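Monothiol glutaredoxin-S14, chloroplastic (Arabidopsis thaliana, PDB 3IPZ) binds a [2Fe-2S] cluster shared between two subunits and may donate iron-sulfur clusters to proteins that require them and regulate CAX cation transporters. Local coordinates at residues E92-T96 with G97-E101; S36-V39 with V40-K44. One frame throughout, in Å; residues are numbered along the deposited sequence.

Interaction 1: residues E92-T96 with G97-E101; sequences EAFKT and GELQE
Ala93 and Leu99 meet across a glycine-ended helix terminus, the sharp junction at which helix 87-96 stops and helix 98-108, the last of this glutaredoxin domain, begins. The contact is local, made round the turn at Gly97.

The backbone bonds gather on two carbonyls in the final turn of the first helix, those of Ala93 and Phe94. Ala93 O takes one nearly straight bond from Leu99 N (2.8 Å, N-H...O 168°), whose donor stands above the carbonyl plane. Gly97 N gives it a weak second bond and makes another weak one to Phe94 O (3.3 Å). Glu98 N is also near Ala93 O but badly angled, so the bond pattern of a Schellman motif is incomplete. Gly97 turns the chain with a positive phi; a CB on it would sit 2.4 Å from Thr96 O, which explains why a residue without a side chain is found here. The same glycine is the N-cap of the next helix.

The apolar contacts join the two helices beside the turn. Ala93 CB is small enough to let the second helix come close, and it packs on Leu99 CB (3.9 Å) while also touching Phe84 of strand 82-85. Leu99 points toward the first helix, and its CD1 lies against Phe94 CB (4.0 Å). With CG anti to its backbone N (chi1 173°), Phe94 carries its ring to Ile42 and Asn45 of helix 34-45 and to Leu46, where Leu99 also packs.

The amide group of Gln100 comes alongside the ring of Phe94 with the two planes only 13° apart, and the side chain also reaches Leu46. Thr96 is solvent-exposed; its methyl CG2 is modelled 3.2 Å from Glu98 CB, a doubtfully short approach.

Interaction 2: residues S36-V39 with V40-K44; sequences SNTV and VQILK
Asn37 and Gln41 join one turn apart in a local i to i+4 contact on helix 34-45, a run of regular backbone bonds with a polar side-chain pair on the outer face and valines turned to the sheet. The backbone bonds are those of an alpha helix: Gln41 N gives to Asn37 O (2.9 Å) and Leu43 N to Val39 O (2.8 Å), both nearly straight; Val40 N to Ser36 O is as straight, Ile42 N to Thr38 O somewhat less.

On the outer face Asn37 OD1 accepts a hydrogen bond from Gln41 NE2 (3.2 Å, N-H...O 139°). The donor stands above the carbonyl plane of Asn37, and the two amides are turned 33° apart. In Gln41, CG lies beside its own backbone N (chi1 -63°), which rests it 3.2 Å from Asn37 O, and a bend at chi2 then brings the amide back to Asn37. Replacing Asn37 by an alanine removes OD1 and is likely to leave Gln41 NE2 without this mate and its amide freer to turn.

The helix is the crossover of a beta-alpha-beta unit between parallel strands 20-24 and 51-54 of the thioredoxin fold. Ser36 closes the CGFS sequence that begins at Cys33, inferred to be a cluster ligand; the OG of buried Ser36 is satisfied by a hydrogen bond with Lys25 N, and Thr38 OG1 has one with Gly34 O. Val39 and Val40 pack on Leu22 of strand 20-24, their compact branched shapes suiting the close fit of helix on sheet. Val39 CG1 also meets Leu43 CD1 (4.3 Å), and Leu43 continues to Phe50. On another flank Ile42 folds CG1 over Thr38 O at 3.0 Å, a tight approach.

How the interactions relate
Interaction 2 lies deeper in the domain, on the helix that crosses over between two parallel strands, whereas interaction 1 is a partly buried corner nearer the C-terminus, where one helix gives way to the next. Their chemistry follows: 36-39 with 40-44 is regular alpha-helical bonding with valines facing the sheet and an amide pair outward, while 92-96 with 97-101 depends on a glycine turn and a carbonyl with more than one donor. The two touch directly. Ile42 CD1 meets Phe94 CD2 at 3.4 Å and its CG2 meets Leu99 CD1 at the same distance, so the isoleucine packs against both arms of the bend.

Interaction 1: residues E92-T96 with G97-E101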
loop_
_atom_site.group_PDB
_atom_site.type_symbol
_atom_site.label_atom_id
_atom_site.label_comp_id
_atom_site.label_asym_id
_atom_site.label_seq_id
_atom_site.Cartn_x
_atom_site.Cartn_y
_atom_site.Cartn_z
ATOM N N GLU A 92 1.080 2.158 13.769
ATOM C CA GLU A 92 2.033 1.861 14.827
ATOM C C GLU A 92 3.469 2.179 14.410
ATOM O O GLU A 92 4.218 2.787 15.167
ATOM C CB GLU A 92 1.914 0.387 15.226
ATOM C CG GLU A 92 2.904 -0.080 16.285
ATOM C CD GLU A 92 2.671 0.545 17.651
ATOM O OE1 GLU A 92 1.585 1.123 17.880
ATOM O OE2 GLU A 92 3.580 0.437 18.502
ATOM N N ALA A 93 3.851 1.761 13.209
ATOM C CA ALA A 93 5.196 2.009 12.720
ATOM C C ALA A 93 5.403 3.509 12.565
ATOM O O ALA A 93 6.533 3.993 12.536
ATOM C CB ALA A 93 5.411 1.311 11.398
ATOM N N PHE A 94 4.298 4.240 12.453
ATOM C CA PHE A 94 4.365 5.687 12.331
ATOM C C PHE A 94 4.710 6.287 13.698
ATOM O O PHE A 94 5.639 7.082 13.817
ATOM C CB PHE A 94 3.029 6.243 11.846
ATOM C CG PHE A 94 2.968 7.739 11.851
ATOM C CD1 PHE A 94 3.870 8.485 11.102
ATOM C CD2 PHE A 94 2.011 8.405 12.606
ATOM C CE1 PHE A 94 3.818 9.881 11.103
ATOM C CE2 PHE A 94 1.950 9.804 12.617
ATOM C CZ PHE A 94 2.854 10.541 11.863
ATOM N N LYS A 95 3.950 5.900 14.721
ATOM C CA LYS A 95 4.176 6.371 16.088
ATOM C C LYS A 95 5.572 5.975 16.558
ATOM O O LYS A 95 6.253 6.709 17.268
ATOM C CB LYS A 95 3.164 5.738 17.043
ATOM C CG LYS A 95 1.713 6.085 16.775
ATOM C CD LYS A 95 0.817 5.336 17.757
ATOM C CE LYS A 95 -0.664 5.568 17.482
ATOM N NZ LYS A 95 -1.511 4.655 18.310
ATOM N N THR A 96 5.984 4.797 16.133
ATOM C CA THR A 96 7.259 4.220 16.495
ATOM C C THR A 96 8.479 4.801 15.780
ATOM O O THR A 96 9.586 4.804 16.332
ATOM C CB THR A 96 7.164 2.712 16.250
ATOM O OG1 THR A 96 7.106 2.035 17.509
ATOM C CG2 THR A 96 8.296 2.213 15.409
ATOM N N GLY A 97 8.283 5.285 14.558
ATOM C CA GLY A 97 9.392 5.827 13.791
ATOM C C GLY A 97 9.913 4.805 12.790
ATOM O O GLY A 97 10.721 5.135 11.909
ATOM N N GLU A 98 9.453 3.557 12.926
ATOM C CA GLU A 98 9.844 2.460 12.029
ATOM C C GLU A 98 9.367 2.704 10.579
ATOM O O GLU A 98 10.021 2.309 9.615
ATOM C CB GLU A 98 9.266 1.144 12.550
ATOM C CG GLU A 98 9.580 -0.081 11.697
ATOM C CD GLU A 98 8.870 -1.341 12.194
ATOM O OE1 GLU A 98 8.906 -1.597 13.419
ATOM O OE2 GLU A 98 8.287 -2.076 11.367
ATOM N N LEU A 99 8.219 3.355 10.440
ATOM C CA LEU A 99 7.671 3.669 9.130
ATOM C C LEU A 99 8.671 4.574 8.393
ATOM O O LEU A 99 9.013 4.333 7.240
ATOM C CB LEU A 99 6.338 4.412 9.292
ATOM C CG LEU A 99 5.291 4.307 8.177
ATOM C CD1 LEU A 99 4.468 5.563 8.196
ATOM C CD2 LEU A 99 5.925 4.121 6.820
ATOM N N GLN A 100 9.135 5.616 9.073
ATOM C CA GLN A 100 10.086 6.550 8.485
ATOM C C GLN A 100 11.393 5.860 8.119
ATOM O O GLN A 100 11.941 6.080 7.034
ATOM C CB GLN A 100 10.343 7.713 9.442
ATOM C CG GLN A 100 9.094 8.530 9.736
ATOM C CD GLN A 100 8.225 7.966 10.868
ATOM O OE1 GLN A 100 8.086 6.749 11.040
ATOM N NE2 GLN A 100 7.618 8.865 11.632
ATOM N N GLU A 101 11.887 5.016 9.016
ATOM C CA GLU A 101 13.116 4.295 8.737
ATOM C C GLU A 101 12.980 3.524 7.434
ATOM O O GLU A 101 13.868 3.584 6.573
ATOM C CB GLU A 101 13.429 3.316 9.861
ATOM C CG GLU A 101 14.138 3.932 11.053
ATOM C CD GLU A 101 14.388 2.911 12.144
ATOM O OE1 GLU A 101 14.895 1.814 11.822
ATOM O OE2 GLU A 101 14.077 3.209 13.318
#

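Interaction 2: residues S36-V39 with V40-K44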
loop_
_atom_site.group_PDB
_atom_site.type_symbol
_atom_site.label_atom_id
_atom_site.label_comp_id
_atom_site.label_asym_id
_atom_site.label_seq_id
_atom_site.Cartn_x
_atom_site.Cartn_y
_atom_site.Cartn_z
ATOM N N SER A 36 -8.393 4.138 5.059
ATOM C CA SER A 36 -7.592 4.564 3.920
ATOM C C SER A 36 -7.126 6.007 4.139
ATOM O O SER A 36 -5.986 6.361 3.825
ATOM C CB SER A 36 -8.400 4.475 2.622
ATOM O OG SER A 36 -8.507 3.133 2.166
ATOM N N ASN A 37 -8.001 6.837 4.700
ATOM C CA ASN A 37 -7.656 8.232 4.936
ATOM C C ASN A 37 -6.488 8.401 5.916
ATOM O O ASN A 37 -5.603 9.233 5.706
ATOM C CB ASN A 37 -8.867 8.999 5.460
ATOM C CG ASN A 37 -8.537 10.455 5.753
ATOM O OD1 ASN A 37 -8.173 11.217 4.850
ATOM N ND2 ASN A 37 -8.644 10.843 7.021
ATOM N N THR A 38 -6.494 7.614 6.987
ATOM C CA THR A 38 -5.433 7.691 7.982
ATOM C C THR A 38 -4.058 7.460 7.351
ATOM O O THR A 38 -3.120 8.214 7.605
ATOM C CB THR A 38 -5.632 6.646 9.102
ATOM O OG1 THR A 38 -6.908 6.841 9.723
ATOM C CG2 THR A 38 -4.535 6.786 10.156
ATOM N N VAL A 39 -3.933 6.422 6.529
ATOM C CA VAL A 39 -2.646 6.140 5.903
ATOM C C VAL A 39 -2.225 7.282 4.970
ATOM O O VAL A 39 -1.065 7.704 4.992
ATOM C CB VAL A 39 -2.671 4.780 5.146
ATOM C CG1 VAL A 39 -1.335 4.518 4.481
ATOM C CG2 VAL A 39 -2.962 3.648 6.127
ATOM N N VAL A 40 -3.153 7.795 4.165
ATOM C CA VAL A 40 -2.826 8.900 3.274
ATOM C C VAL A 40 -2.298 10.076 4.102
ATOM O O VAL A 40 -1.244 10.655 3.786
ATOM C CB VAL A 40 -4.063 9.381 2.456
ATOM C CG1 VAL A 40 -3.779 10.744 1.831
ATOM C CG2 VAL A 40 -4.398 8.372 1.351
ATOM N N GLN A 41 -3.022 10.431 5.161
ATOM C CA GLN A 41 -2.584 11.542 6.006
ATOM C C GLN A 41 -1.205 11.265 6.607
ATOM O O GLN A 41 -0.375 12.170 6.712
ATOM C CB GLN A 41 -3.605 11.825 7.114
ATOM C CG GLN A 41 -4.980 12.276 6.606
ATOM C CD GLN A 41 -4.895 13.284 5.455
ATOM O OE1 GLN A 41 -4.259 14.335 5.573
ATOM N NE2 GLN A 41 -5.545 12.962 4.336
ATOM N N ILE A 42 -0.958 10.016 6.997
ATOM C CA ILE A 42 0.343 9.651 7.547
ATOM C C ILE A 42 1.381 9.978 6.472
ATOM O O ILE A 42 2.361 10.679 6.729
ATOM C CB ILE A 42 0.471 8.122 7.847
ATOM C CG1 ILE A 42 -0.526 7.679 8.906
ATOM C CG2 ILE A 42 1.865 7.799 8.318
ATOM C CD1 ILE A 42 -0.471 8.388 10.290
ATOM N N LEU A 43 1.153 9.458 5.266
ATOM C CA LEU A 43 2.079 9.660 4.154
ATOM C C LEU A 43 2.247 11.116 3.748
ATOM O O LEU A 43 3.333 11.523 3.340
ATOM C CB LEU A 43 1.654 8.827 2.936
ATOM C CG LEU A 43 1.691 7.304 3.100
ATOM C CD1 LEU A 43 1.255 6.659 1.811
ATOM C CD2 LEU A 43 3.094 6.835 3.481
ATOM N N LYS A 44 1.180 11.901 3.841
ATOM C CA LYS A 44 1.280 13.315 3.499
ATOM C C LYS A 44 2.084 14.053 4.580
ATOM O O LYS A 44 2.853 14.963 4.277
ATOM C CB LYS A 44 -0.110 13.941 3.350
ATOM C CG LYS A 44 -0.844 13.547 2.066
ATOM C CD LYS A 44 -2.101 14.391 1.852
ATOM C CE LYS A 44 -2.788 14.053 0.530
ATOM N NZ LYS A 44 -3.952 14.937 0.233
#